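PDB 3GWB: peptidase M16 inactive domain family protein, which is of uncertain function but is related to the zinc-dependent M16 peptidases, and may not itself hydrolyse peptides. Local coordinates for residues A84-G89 / E117-P122; L99-A104 / E109-L114; A56-A61 / A130-Q135; I199-D204 / S208-I213. All blocks are in the same frame, centred on the assembly; numbering follows the deposited sequence.

Contact 1: residues A84-G89 / E117-P122; sequences ADFGNG and EVVGKP
Phe86 and Val118 carry most of this contact, their side chains reaching toward one another from opposite directions, one from a strand and the other from a helix. The far end of the Phe86 ring does the touching: CZ lies 3.9 Å from Val118 CG1, and CE1 of the same ring is 4.0 Å from that methyl. The methyl comes in obliquely. Val119 adds a lighter touch at the ring's edge, close to the ring plane, with its CG2 4.3 Å from Phe86 CE1. Two successive residues of the helix thus bear on one corner of a single ring, by apolar contact alone and with no hydrogen bond between the segments.

Torsions explain the reach. Phe86 holds CG anti to its own backbone nitrogen (chi1 174°), which carries the ring out from the strand, and Val118 turns CG1 to meet it. Phe86 CA and Val118 CA are 9.8 Å apart, and the ring spans much of the distance between the two backbones. The helix is near its end here: Lys121 is the first residue to leave helical geometry.

Further out, Asn64 packs against both Phe86 and Val118, Val67 covers Val118, and Val119 leans on Ala97. Strand 85-90 is an edge strand of the mixed sheet within this chain, paired with strand 95-102, and the C-terminal turn of helix 105-120 lies over it.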
loop_
_atom_site.group_PDB
_atom_site.type_symbol
_atom_site.label_atom_id
_atom_site.label_comp_id
_atom_site.label_asym_id
_atom_site.label_seq_id
_atom_site.Cartn_x
_atom_site.Cartn_y
_atom_site.Cartn_z
ATOM N N ALA A 84 -8.716 -16.277 -7.167
ATOM C CA ALA A 84 -8.200 -15.303 -8.127
ATOM C C ALA A 84 -8.148 -13.887 -7.568
ATOM O O ALA A 84 -8.958 -13.515 -6.713
ATOM C CB ALA A 84 -9.057 -15.322 -9.398
ATOM N N ASP A 85 -7.207 -13.093 -8.068
ATOM C CA ASP A 85 -7.079 -11.710 -7.632
ATOM C C ASP A 85 -7.262 -10.741 -8.800
ATOM O O ASP A 85 -6.725 -10.950 -9.881
ATOM C CB ASP A 85 -5.721 -11.472 -6.977
ATOM C CG ASP A 85 -5.550 -10.037 -6.498
ATOM O OD1 ASP A 85 -4.839 -9.263 -7.178
ATOM O OD2 ASP A 85 -6.140 -9.679 -5.450
ATOM N N PHE A 86 -8.023 -9.679 -8.566
ATOM C CA PHE A 86 -8.286 -8.675 -9.590
ATOM C C PHE A 86 -7.405 -7.471 -9.313
ATOM O O PHE A 86 -7.210 -7.090 -8.156
ATOM C CB PHE A 86 -9.768 -8.255 -9.557
ATOM C CG PHE A 86 -10.108 -7.121 -10.491
ATOM C CD1 PHE A 86 -10.201 -7.330 -11.867
ATOM C CD2 PHE A 86 -10.308 -5.832 -9.993
ATOM C CE1 PHE A 86 -10.493 -6.275 -12.738
ATOM C CE2 PHE A 86 -10.598 -4.769 -10.854
ATOM C CZ PHE A 86 -10.688 -4.992 -12.229
ATOM N N GLY A 87 -6.863 -6.881 -10.371
ATOM C CA GLY A 87 -6.023 -5.705 -10.213
ATOM C C GLY A 87 -6.407 -4.630 -11.217
ATOM O O GLY A 87 -6.898 -4.941 -12.302
ATOM N N ASN A 88 -6.209 -3.364 -10.858
ATOM C CA ASN A 88 -6.528 -2.270 -11.776
ATOM C C ASN A 88 -5.719 -1.026 -11.431
ATOM O O ASN A 88 -5.239 -0.871 -10.305
ATOM C CB ASN A 88 -8.030 -1.954 -11.740
ATOM C CG ASN A 88 -8.454 -1.215 -10.476
ATOM O OD1 ASN A 88 -8.569 0.011 -10.468
ATOM N ND2 ASN A 88 -8.682 -1.960 -9.404
ATOM N N GLY A 89 -5.565 -0.144 -12.409
ATOM C CA GLY A 89 -4.822 1.079 -12.198
ATOM C C GLY A 89 -4.845 1.922 -13.457
ATOM O O GLY A 89 -4.844 1.386 -14.562
ATOM N N GLU A 117 -16.813 -9.773 -17.626
ATOM C CA GLU A 117 -17.982 -8.971 -17.300
ATOM C C GLU A 117 -17.567 -7.663 -16.626
ATOM O O GLU A 117 -18.057 -6.593 -16.974
ATOM C CB GLU A 117 -18.917 -9.758 -16.375
ATOM C CG GLU A 117 -20.222 -9.044 -16.049
ATOM C CD GLU A 117 -21.358 -9.403 -16.996
ATOM O OE1 GLU A 117 -21.738 -10.594 -17.052
ATOM O OE2 GLU A 117 -21.881 -8.495 -17.677
ATOM N N VAL A 118 -16.660 -7.753 -15.662
ATOM C CA VAL A 118 -16.187 -6.572 -14.939
ATOM C C VAL A 118 -15.538 -5.526 -15.858
ATOM O O VAL A 118 -15.872 -4.336 -15.808
ATOM C CB VAL A 118 -15.184 -6.980 -13.815
ATOM C CG1 VAL A 118 -14.392 -5.770 -13.331
ATOM C CG2 VAL A 118 -15.948 -7.594 -12.641
ATOM N N VAL A 119 -14.625 -5.963 -16.715
ATOM C CA VAL A 119 -13.950 -5.022 -17.593
ATOM C C VAL A 119 -14.762 -4.627 -18.824
ATOM O O VAL A 119 -14.684 -3.488 -19.267
ATOM C CB VAL A 119 -12.576 -5.578 -18.036
ATOM C CG1 VAL A 119 -11.811 -4.533 -18.838
ATOM C CG2 VAL A 119 -11.775 -6.001 -16.807
ATOM N N GLY A 120 -15.562 -5.544 -19.358
ATOM C CA GLY A 120 -16.337 -5.221 -20.548
ATOM C C GLY A 120 -17.754 -4.695 -20.365
ATOM O O GLY A 120 -18.268 -3.978 -21.229
ATOM N N LYS A 121 -18.408 -5.047 -19.262
ATOM C CA LYS A 121 -19.775 -4.585 -19.036
ATOM C C LYS A 121 -20.019 -4.034 -17.634
ATOM O O LYS A 121 -20.913 -4.487 -16.923
ATOM C CB LYS A 121 -20.756 -5.721 -19.320
ATOM C CG LYS A 121 -20.675 -6.266 -20.749
ATOM C CD LYS A 121 -21.621 -7.442 -20.950
ATOM C CE LYS A 121 -21.567 -7.980 -22.381
ATOM N NZ LYS A 121 -20.200 -8.433 -22.782
ATOM N N PRO A 122 -19.216 -3.054 -17.209
ATOM C CA PRO A 122 -19.422 -2.490 -15.871
ATOM C C PRO A 122 -20.746 -1.713 -15.838
ATOM O O PRO A 122 -21.167 -1.154 -16.857
ATOM C CB PRO A 122 -18.210 -1.580 -15.701
ATOM C CG PRO A 122 -17.971 -1.101 -17.109
ATOM C CD PRO A 122 -18.112 -2.374 -17.908
#

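Contact 2: residues L99-A104 / E109-L114; sequences LRSLSA and EPALKL
Ser101 OG donates a 2.9 Å hydrogen bond to the carbonyl O of Leu102, the next residue in the chain, and also lies against Ala111 CB at 4.1 Å. The hydroxyl approaches at a C=O...donor angle of 129°, tilted 21° from the carbonyl plane. The bond gives a buried hydroxyl a partner on its own strand, so the oxygen can face the helix without needing a polar group there. An alanine here would lose that bond and is likely to leave the Leu102 carbonyl without this donor and the Ala111 methyl with less to rest on.

Strand 95-102 turns directly into helix 105-120, and the two form a beta-alpha unit, the helix running back nearly antiparallel against the strand it follows. The axes of strand 99-102 and helix 109-114 are 9.0 Å apart at closest approach. Pro110 has no amide hydrogen to give to the preceding turn, and the helix is kinked there.

Next to the Ser101 and Ala111 pair, Leu99 and Leu112 cross obliquely and meet methyl to methyl, CD2 to CD2 at 3.7 Å. The CB of Leu112 leaves the helix to one side, yet placing CG beside the backbone nitrogen (chi1 -72°) brings CD2 back to the strand. Leu99 CD2 also comes within 4.2 Å of the Ala111 carbonyl O. Phe79 covers Leu99 and Leu38 flanks Leu112, while farther along the strand Leu102 packs on Pro34 of the second subunit.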
loop_
_atom_site.group_PDB
_atom_site.type_symbol
_atom_site.label_atom_id
_atom_site.label_comp_id
_atom_site.label_asym_id
_atom_site.label_seq_id
_atom_site.Cartn_x
_atom_site.Cartn_y
_atom_site.Cartn_z
ATOM N N LEU A 99 -5.764 -9.969 -13.857
ATOM C CA LEU A 99 -6.306 -11.118 -13.150
ATOM C C LEU A 99 -5.241 -12.190 -12.968
ATOM O O LEU A 99 -4.581 -12.588 -13.927
ATOM C CB LEU A 99 -7.464 -11.728 -13.937
ATOM C CG LEU A 99 -8.081 -12.999 -13.348
ATOM C CD1 LEU A 99 -9.042 -12.615 -12.236
ATOM C CD2 LEU A 99 -8.828 -13.765 -14.425
ATOM N N ARG A 100 -5.052 -12.635 -11.733
ATOM C CA ARG A 100 -4.122 -13.721 -11.472
ATOM C C ARG A 100 -5.090 -14.819 -11.060
ATOM O O ARG A 100 -5.972 -14.588 -10.235
ATOM C CB ARG A 100 -3.154 -13.385 -10.336
ATOM C CG ARG A 100 -2.272 -14.567 -9.951
ATOM C CD ARG A 100 -0.941 -14.162 -9.297
ATOM N NE ARG A 100 -1.097 -13.374 -8.073
ATOM C CZ ARG A 100 -1.286 -12.056 -8.044
ATOM N NH1 ARG A 100 -1.345 -11.363 -9.176
ATOM N NH2 ARG A 100 -1.414 -11.427 -6.880
ATOM N N SER A 101 -4.946 -16.004 -11.640
ATOM C CA SER A 101 -5.871 -17.088 -11.344
ATOM C C SER A 101 -5.235 -18.469 -11.410
ATOM O O SER A 101 -4.236 -18.672 -12.103
ATOM C CB SER A 101 -7.044 -17.012 -12.336
ATOM O OG SER A 101 -7.849 -18.179 -12.333
ATOM N N LEU A 102 -5.808 -19.411 -10.666
ATOM C CA LEU A 102 -5.331 -20.780 -10.703
ATOM C C LEU A 102 -5.637 -21.200 -12.140
ATOM O O LEU A 102 -6.605 -20.715 -12.731
ATOM C CB LEU A 102 -6.114 -21.646 -9.717
ATOM C CG LEU A 102 -5.786 -21.411 -8.239
ATOM C CD1 LEU A 102 -6.759 -22.177 -7.359
ATOM C CD2 LEU A 102 -4.356 -21.861 -7.963
ATOM N N SER A 103 -4.822 -22.093 -12.695
ATOM C CA SER A 103 -4.999 -22.535 -14.075
ATOM C C SER A 103 -6.046 -23.629 -14.278
ATOM O O SER A 103 -6.534 -23.815 -15.394
ATOM C CB SER A 103 -3.654 -22.991 -14.656
ATOM O OG SER A 103 -3.121 -24.090 -13.938
ATOM N N ALA A 104 -6.388 -24.351 -13.214
ATOM C CA ALA A 104 -7.389 -25.413 -13.311
ATOM C C ALA A 104 -8.676 -24.887 -13.955
ATOM O O ALA A 104 -9.214 -23.858 -13.540
ATOM C CB ALA A 104 -7.692 -25.969 -11.935
ATOM N N GLU A 109 -12.254 -20.834 -15.516
ATOM C CA GLU A 109 -13.400 -20.534 -16.368
ATOM C C GLU A 109 -14.366 -19.563 -15.694
ATOM O O GLU A 109 -14.708 -18.537 -16.272
ATOM C CB GLU A 109 -14.090 -21.829 -16.807
ATOM C CG GLU A 109 -13.463 -22.373 -18.088
ATOM C CD GLU A 109 -14.035 -23.701 -18.536
ATOM O OE1 GLU A 109 -15.223 -23.977 -18.260
ATOM O OE2 GLU A 109 -13.291 -24.462 -19.187
ATOM N N PRO A 110 -14.806 -19.862 -14.459
ATOM C CA PRO A 110 -15.728 -18.964 -13.748
ATOM C C PRO A 110 -15.067 -17.606 -13.479
ATOM O O PRO A 110 -15.702 -16.561 -13.596
ATOM C CB PRO A 110 -16.007 -19.716 -12.447
ATOM C CG PRO A 110 -15.885 -21.144 -12.856
ATOM C CD PRO A 110 -14.652 -21.130 -13.725
ATOM N N ALA A 111 -13.785 -17.634 -13.120
ATOM C CA ALA A 111 -13.042 -16.412 -12.833
ATOM C C ALA A 111 -12.908 -15.516 -14.065
ATOM O O ALA A 111 -13.000 -14.295 -13.960
ATOM C CB ALA A 111 -11.658 -16.753 -12.285
ATOM N N LEU A 112 -12.695 -16.125 -15.227
ATOM C CA LEU A 112 -12.554 -15.355 -16.461
ATOM C C LEU A 112 -13.878 -14.769 -16.925
ATOM O O LEU A 112 -13.911 -13.680 -17.501
ATOM C CB LEU A 112 -11.940 -16.224 -17.559
ATOM C CG LEU A 112 -10.456 -16.516 -17.338
ATOM C CD1 LEU A 112 -10.042 -17.697 -18.201
ATOM C CD2 LEU A 112 -9.630 -15.274 -17.653
ATOM N N LYS A 113 -14.968 -15.488 -16.682
ATOM C CA LYS A 113 -16.288 -14.990 -17.056
ATOM C C LYS A 113 -16.605 -13.754 -16.230
ATOM O O LYS A 113 -17.162 -12.781 -16.742
ATOM C CB LYS A 113 -17.364 -16.046 -16.812
ATOM C CG LYS A 113 -17.325 -17.197 -17.792
ATOM C CD LYS A 113 -18.507 -18.140 -17.584
ATOM C CE LYS A 113 -19.834 -17.438 -17.841
ATOM N NZ LYS A 113 -20.996 -18.374 -17.711
ATOM N N LEU A 114 -16.245 -13.790 -14.950
ATOM C CA LEU A 114 -16.487 -12.653 -14.071
ATOM C C LEU A 114 -15.587 -11.487 -14.478
ATOM O O LEU A 114 -16.023 -10.336 -14.523
ATOM C CB LEU A 114 -16.216 -13.041 -12.610
ATOM C CG LEU A 114 -16.292 -11.928 -11.556
ATOM C CD1 LEU A 114 -17.647 -11.218 -11.629
ATOM C CD2 LEU A 114 -16.068 -12.533 -10.173
#

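Contact 3: residues A56-A61 / A130-Q135; sequences ALLTNA and ARIKNQ
Helix 55-62, where active M16 peptidases carry the inverted zinc motif His-X-X-Glu-His, meets helix 126-143 through Leu58 and Ile132. By the family sequence pattern, Leu57 probably stands at the first histidine, Asn60 at the glutamate and Ala61 at the second histidine, so the motif is probably absent here; Leu58 is one of the two residues between Leu57 and Asn60.

The contact is apolar. Leu58 CD1 presses on Ile132 CG2 at 3.4 Å, tighter than ordinary van der Waals separation, and is 4.0 Å from Ile132 CB. The two side chains slide past each other in opposite directions. Leu58 leaves its helix to one side, and it reaches Ile132 because CG is anti to the backbone nitrogen (chi1 -167°), which carries both methyls out toward the other helix. Ile132 answers with its CG2 branch, likewise anti to its own backbone nitrogen. Beside this pair Ala61 CB comes to 4.5 Å from Ile132 CG2, so that methyl is approached by residues one turn apart on the same helix.

Leu129 and Met136 of helix 126-143, together with Ile179, pack around Leu58 as well. On another face of that helix, Asn134 bonds to Tyr297 and Arg290 of the second subunit, bringing the helix into the dimer interface. Lys133 passes alongside Leu58 on its way to the backbone carbonyls of Pro177 and Ile179, to which NZ gives hydrogen bonds; the chain stays extended, and its CE lies 4.4 Å from Leu58 CD2.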
loop_
_atom_site.group_PDB
_atom_site.type_symbol
_atom_site.label_atom_id
_atom_site.label_comp_id
_atom_site.label_asym_id
_atom_site.label_seq_id
_atom_site.Cartn_x
_atom_site.Cartn_y
_atom_site.Cartn_z
ATOM N N ALA A 56 -10.727 9.334 -16.750
ATOM C CA ALA A 56 -10.062 8.071 -17.046
ATOM C C ALA A 56 -9.807 7.279 -15.773
ATOM O O ALA A 56 -10.080 6.081 -15.698
ATOM C CB ALA A 56 -8.738 8.329 -17.770
ATOM N N LEU A 57 -9.293 7.954 -14.757
ATOM C CA LEU A 57 -8.999 7.262 -13.517
ATOM C C LEU A 57 -10.283 6.795 -12.836
ATOM O O LEU A 57 -10.349 5.695 -12.285
ATOM C CB LEU A 57 -8.192 8.181 -12.602
ATOM C CG LEU A 57 -7.279 7.465 -11.607
ATOM C CD1 LEU A 57 -5.915 8.158 -11.573
ATOM C CD2 LEU A 57 -7.934 7.442 -10.233
ATOM N N LEU A 58 -11.315 7.627 -12.893
ATOM C CA LEU A 58 -12.585 7.280 -12.273
ATOM C C LEU A 58 -13.226 6.078 -12.964
ATOM O O LEU A 58 -13.766 5.189 -12.308
ATOM C CB LEU A 58 -13.519 8.489 -12.319
ATOM C CG LEU A 58 -14.789 8.464 -11.470
ATOM C CD1 LEU A 58 -14.483 8.018 -10.045
ATOM C CD2 LEU A 58 -15.403 9.868 -11.482
ATOM N N THR A 59 -13.165 6.045 -14.289
ATOM C CA THR A 59 -13.749 4.936 -15.028
ATOM C C THR A 59 -13.024 3.647 -14.647
ATOM O O THR A 59 -13.656 2.626 -14.378
ATOM C CB THR A 59 -13.641 5.142 -16.565
ATOM O OG1 THR A 59 -14.294 6.360 -16.938
ATOM C CG2 THR A 59 -14.317 3.987 -17.312
ATOM N N ASN A 60 -11.697 3.700 -14.610
ATOM C CA ASN A 60 -10.912 2.521 -14.273
ATOM C C ASN A 60 -11.174 2.020 -12.856
ATOM O O ASN A 60 -11.143 0.819 -12.597
ATOM C CB ASN A 60 -9.420 2.810 -14.459
ATOM C CG ASN A 60 -8.558 1.596 -14.183
ATOM O OD1 ASN A 60 -8.095 1.391 -13.062
ATOM N ND2 ASN A 60 -8.356 0.773 -15.201
ATOM N N ALA A 61 -11.440 2.943 -11.943
ATOM C CA ALA A 61 -11.703 2.588 -10.558
ATOM C C ALA A 61 -13.090 1.987 -10.384
ATOM O O ALA A 61 -13.311 1.189 -9.474
ATOM C CB ALA A 61 -11.568 3.823 -9.671
ATOM N N ALA A 130 -20.429 7.907 -5.907
ATOM C CA ALA A 130 -20.470 8.902 -4.850
ATOM C C ALA A 130 -19.377 8.579 -3.838
ATOM O O ALA A 130 -18.693 9.470 -3.343
ATOM C CB ALA A 130 -21.840 8.891 -4.181
ATOM N N ARG A 131 -19.204 7.295 -3.546
ATOM C CA ARG A 131 -18.190 6.871 -2.589
ATOM C C ARG A 131 -16.784 7.173 -3.105
ATOM O O ARG A 131 -15.930 7.644 -2.356
ATOM C CB ARG A 131 -18.314 5.374 -2.311
ATOM C CG ARG A 131 -17.584 4.928 -1.064
ATOM C CD ARG A 131 -17.499 3.412 -0.971
ATOM N NE ARG A 131 -16.451 2.869 -1.833
ATOM C CZ ARG A 131 -16.665 2.059 -2.867
ATOM N NH1 ARG A 131 -17.904 1.687 -3.185
ATOM N NH2 ARG A 131 -15.636 1.614 -3.582
ATOM N N ILE A 132 -16.551 6.897 -4.386
ATOM C CA ILE A 132 -15.245 7.138 -4.994
ATOM C C ILE A 132 -14.936 8.625 -5.093
ATOM O O ILE A 132 -13.819 9.047 -4.782
ATOM C CB ILE A 132 -15.153 6.514 -6.409
ATOM C CG1 ILE A 132 -15.471 5.020 -6.337
ATOM C CG2 ILE A 132 -13.750 6.698 -6.977
ATOM C CD1 ILE A 132 -14.579 4.250 -5.399
ATOM N N LYS A 133 -15.914 9.420 -5.528
ATOM C CA LYS A 133 -15.711 10.862 -5.635
ATOM C C LYS A 133 -15.390 11.439 -4.266
ATOM O O LYS A 133 -14.555 12.334 -4.149
ATOM C CB LYS A 133 -16.953 11.571 -6.178
ATOM C CG LYS A 133 -17.276 11.277 -7.630
ATOM C CD LYS A 133 -18.325 12.257 -8.134
ATOM C CE LYS A 133 -18.682 12.009 -9.585
ATOM N NZ LYS A 133 -19.620 13.045 -10.091
ATOM N N ASN A 134 -16.062 10.927 -3.235
ATOM C CA ASN A 134 -15.850 11.397 -1.865
ATOM C C ASN A 134 -14.415 11.137 -1.411
ATOM O O ASN A 134 -13.796 11.991 -0.776
ATOM C CB ASN A 134 -16.822 10.707 -0.901
ATOM C CG ASN A 134 -16.788 11.313 0.497
ATOM O OD1 ASN A 134 -17.313 12.403 0.727
ATOM N ND2 ASN A 134 -16.154 10.614 1.433
ATOM N N GLN A 135 -13.880 9.962 -1.733
ATOM C CA GLN A 135 -12.515 9.659 -1.336
ATOM C C GLN A 135 -11.491 10.372 -2.218
ATOM O O GLN A 135 -10.371 10.636 -1.780
ATOM C CB GLN A 135 -12.274 8.145 -1.306
ATOM C CG GLN A 135 -12.787 7.370 -2.493
ATOM C CD GLN A 135 -12.670 5.864 -2.283
ATOM O OE1 GLN A 135 -13.309 5.296 -1.392
ATOM N NE2 GLN A 135 -11.848 5.215 -3.101
#

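Contact 4: residues I199-D204 / S208-I213; sequences IALVGD and SDAEAI
Leu201 packs on Ala210 and Ile213 of helix 208-213, and ahead of them Asp209 OD2 accepts a hydrogen bond of 3.1 Å from water 1, which also donates, at 3.3 Å, to the backbone O of Asp204. The water thereby joins two acceptors that could not bond directly. The same carboxylate oxygen takes the backbone N-H of Ser206, just before the helix, so a single atom ties down the turn and reaches, through the water, the residue just after the strand.

Next comes Ala210, the nearest backbone neighbour of Leu201. Leu201 CD1 sits over this residue, 3.7 Å from the Ala210 carbonyl O and 4.0 Å from Ala210 CB. A methyl as small as this lets the helix come close: the CA atoms of Leu201 and Ala210 are 7.2 Å apart. Trp17 and Phe27 also pack on Ala210.

One turn on, Ile213 meets the same methyl, its CG2 lying 4.0 Å from Leu201 CD1. That branch is anti to the backbone nitrogen, while CG1 swings beside it (chi1 -60°) and leads the tip away from the strand. One leucine methyl is therefore held between residues three apart in the helix.

Helix 365-377 covers Val202 on the other face of the mixed sheet. On the Leu201 face, helix 207-220 folds back on the strand that precedes it, making a beta-alpha unit.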
loop_
_atom_site.group_PDB
_atom_site.type_symbol
_atom_site.label_atom_id
_atom_site.label_comp_id
_atom_site.label_asym_id
_atom_site.label_seq_id
_atom_site.Cartn_x
_atom_site.Cartn_y
_atom_site.Cartn_z
ATOM N N ILE A 199 -3.555 -7.486 -24.904
ATOM C CA ILE A 199 -3.845 -8.626 -24.037
ATOM C C ILE A 199 -2.573 -9.429 -23.804
ATOM O O ILE A 199 -2.048 -10.041 -24.727
ATOM C CB ILE A 199 -4.916 -9.538 -24.679
ATOM C CG1 ILE A 199 -6.219 -8.758 -24.846
ATOM C CG2 ILE A 199 -5.147 -10.775 -23.829
ATOM C CD1 ILE A 199 -7.232 -9.474 -25.711
ATOM N N ALA A 200 -2.078 -9.420 -22.569
ATOM C CA ALA A 200 -0.857 -10.141 -22.224
ATOM C C ALA A 200 -1.195 -11.308 -21.308
ATOM O O ALA A 200 -1.930 -11.149 -20.341
ATOM C CB ALA A 200 0.127 -9.192 -21.536
ATOM N N LEU A 201 -0.651 -12.478 -21.618
ATOM C CA LEU A 201 -0.916 -13.696 -20.851
ATOM C C LEU A 201 0.350 -14.474 -20.554
ATOM O O LEU A 201 1.155 -14.713 -21.446
ATOM C CB LEU A 201 -1.853 -14.616 -21.644
ATOM C CG LEU A 201 -3.369 -14.519 -21.515
ATOM C CD1 LEU A 201 -4.021 -15.378 -22.603
ATOM C CD2 LEU A 201 -3.792 -14.998 -20.119
ATOM N N VAL A 202 0.517 -14.894 -19.302
ATOM C CA VAL A 202 1.680 -15.678 -18.920
ATOM C C VAL A 202 1.312 -16.742 -17.892
ATOM O O VAL A 202 0.705 -16.436 -16.856
ATOM C CB VAL A 202 2.790 -14.803 -18.301
ATOM C CG1 VAL A 202 3.976 -15.669 -17.958
ATOM C CG2 VAL A 202 3.203 -13.690 -19.258
ATOM N N GLY A 203 1.678 -17.991 -18.163
ATOM C CA GLY A 203 1.375 -19.029 -17.196
ATOM C C GLY A 203 1.185 -20.443 -17.688
ATOM O O GLY A 203 1.584 -20.810 -18.792
ATOM N N ASP A 204 0.550 -21.238 -16.836
ATOM C CA ASP A 204 0.291 -22.643 -17.099
ATOM C C ASP A 204 -0.853 -22.834 -18.089
ATOM O O ASP A 204 -1.927 -23.321 -17.738
ATOM C CB ASP A 204 -0.013 -23.343 -15.768
ATOM C CG ASP A 204 -0.223 -24.830 -15.923
ATOM O OD1 ASP A 204 0.431 -25.429 -16.805
ATOM O OD2 ASP A 204 -1.030 -25.396 -15.152
ATOM N N SER A 208 -3.262 -22.966 -27.341
ATOM C CA SER A 208 -4.687 -23.074 -27.650
ATOM C C SER A 208 -5.507 -22.517 -26.491
ATOM O O SER A 208 -6.495 -21.812 -26.705
ATOM C CB SER A 208 -5.066 -24.535 -27.908
ATOM O OG SER A 208 -4.295 -25.071 -28.974
ATOM N N ASP A 209 -5.097 -22.830 -25.263
ATOM C CA ASP A 209 -5.789 -22.318 -24.080
ATOM C C ASP A 209 -5.760 -20.795 -24.137
ATOM O O ASP A 209 -6.758 -20.127 -23.889
ATOM C CB ASP A 209 -5.082 -22.733 -22.778
ATOM C CG ASP A 209 -5.242 -24.207 -22.444
ATOM O OD1 ASP A 209 -6.268 -24.813 -22.832
ATOM O OD2 ASP A 209 -4.338 -24.750 -21.762
ATOM N N ALA A 210 -4.587 -20.257 -24.447
ATOM C CA ALA A 210 -4.382 -18.816 -24.516
ATOM C C ALA A 210 -5.217 -18.167 -25.610
ATOM O O ALA A 210 -5.755 -17.069 -25.429
ATOM C CB ALA A 210 -2.905 -18.521 -24.733
ATOM N N GLU A 211 -5.320 -18.838 -26.751
ATOM C CA GLU A 211 -6.107 -18.302 -27.850
ATOM C C GLU A 211 -7.561 -18.143 -27.430
ATOM O O GLU A 211 -8.172 -17.106 -27.690
ATOM C CB GLU A 211 -6.003 -19.215 -29.072
ATOM C CG GLU A 211 -4.928 -18.787 -30.062
ATOM C CD GLU A 211 -4.601 -19.876 -31.069
ATOM O OE1 GLU A 211 -5.484 -20.723 -31.333
ATOM O OE2 GLU A 211 -3.469 -19.883 -31.601
ATOM N N ALA A 212 -8.103 -19.160 -26.763
ATOM C CA ALA A 212 -9.494 -19.136 -26.300
ATOM C C ALA A 212 -9.719 -18.034 -25.261
ATOM O O ALA A 212 -10.720 -17.309 -25.317
ATOM C CB ALA A 212 -9.874 -20.504 -25.712
ATOM N N ILE A 213 -8.791 -17.907 -24.315
ATOM C CA ILE A 213 -8.893 -16.887 -23.274
ATOM C C ILE A 213 -8.884 -15.492 -23.902
ATOM O O ILE A 213 -9.725 -14.640 -23.587
ATOM C CB ILE A 213 -7.703 -16.968 -22.285
ATOM C CG1 ILE A 213 -7.660 -18.340 -21.606
ATOM C CG2 ILE A 213 -7.769 -15.809 -21.302
ATOM C CD1 ILE A 213 -8.951 -18.780 -21.012
HETATM O O HOH W 1 -4.363 -25.307 -18.735
#

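Contacts 1, 2 and 4 all reach the six-stranded mixed sheet. Contacts 1 and 2 share helix 105-120 and have centres 11 Å apart; their neighbouring strands join through a probable hydrogen bond of 2.9 Å from Asp85 N to Arg100 O. Contacts 2 and 4, also 11 Å between centres, meet at Ser103 OG and Asp204 OD2, 2.7 Å apart in another probable hydrogen bond, and where Leu112 packs on Ile213. Contact 3 stands farther off, 30 Å from contact 4 between centres but only 15 Å from contact 1, on the helix that probably corresponds to the zinc-binding one of active relatives. Along the chain, contact 2 is nested within contact 1, and contact 1 within contact 3.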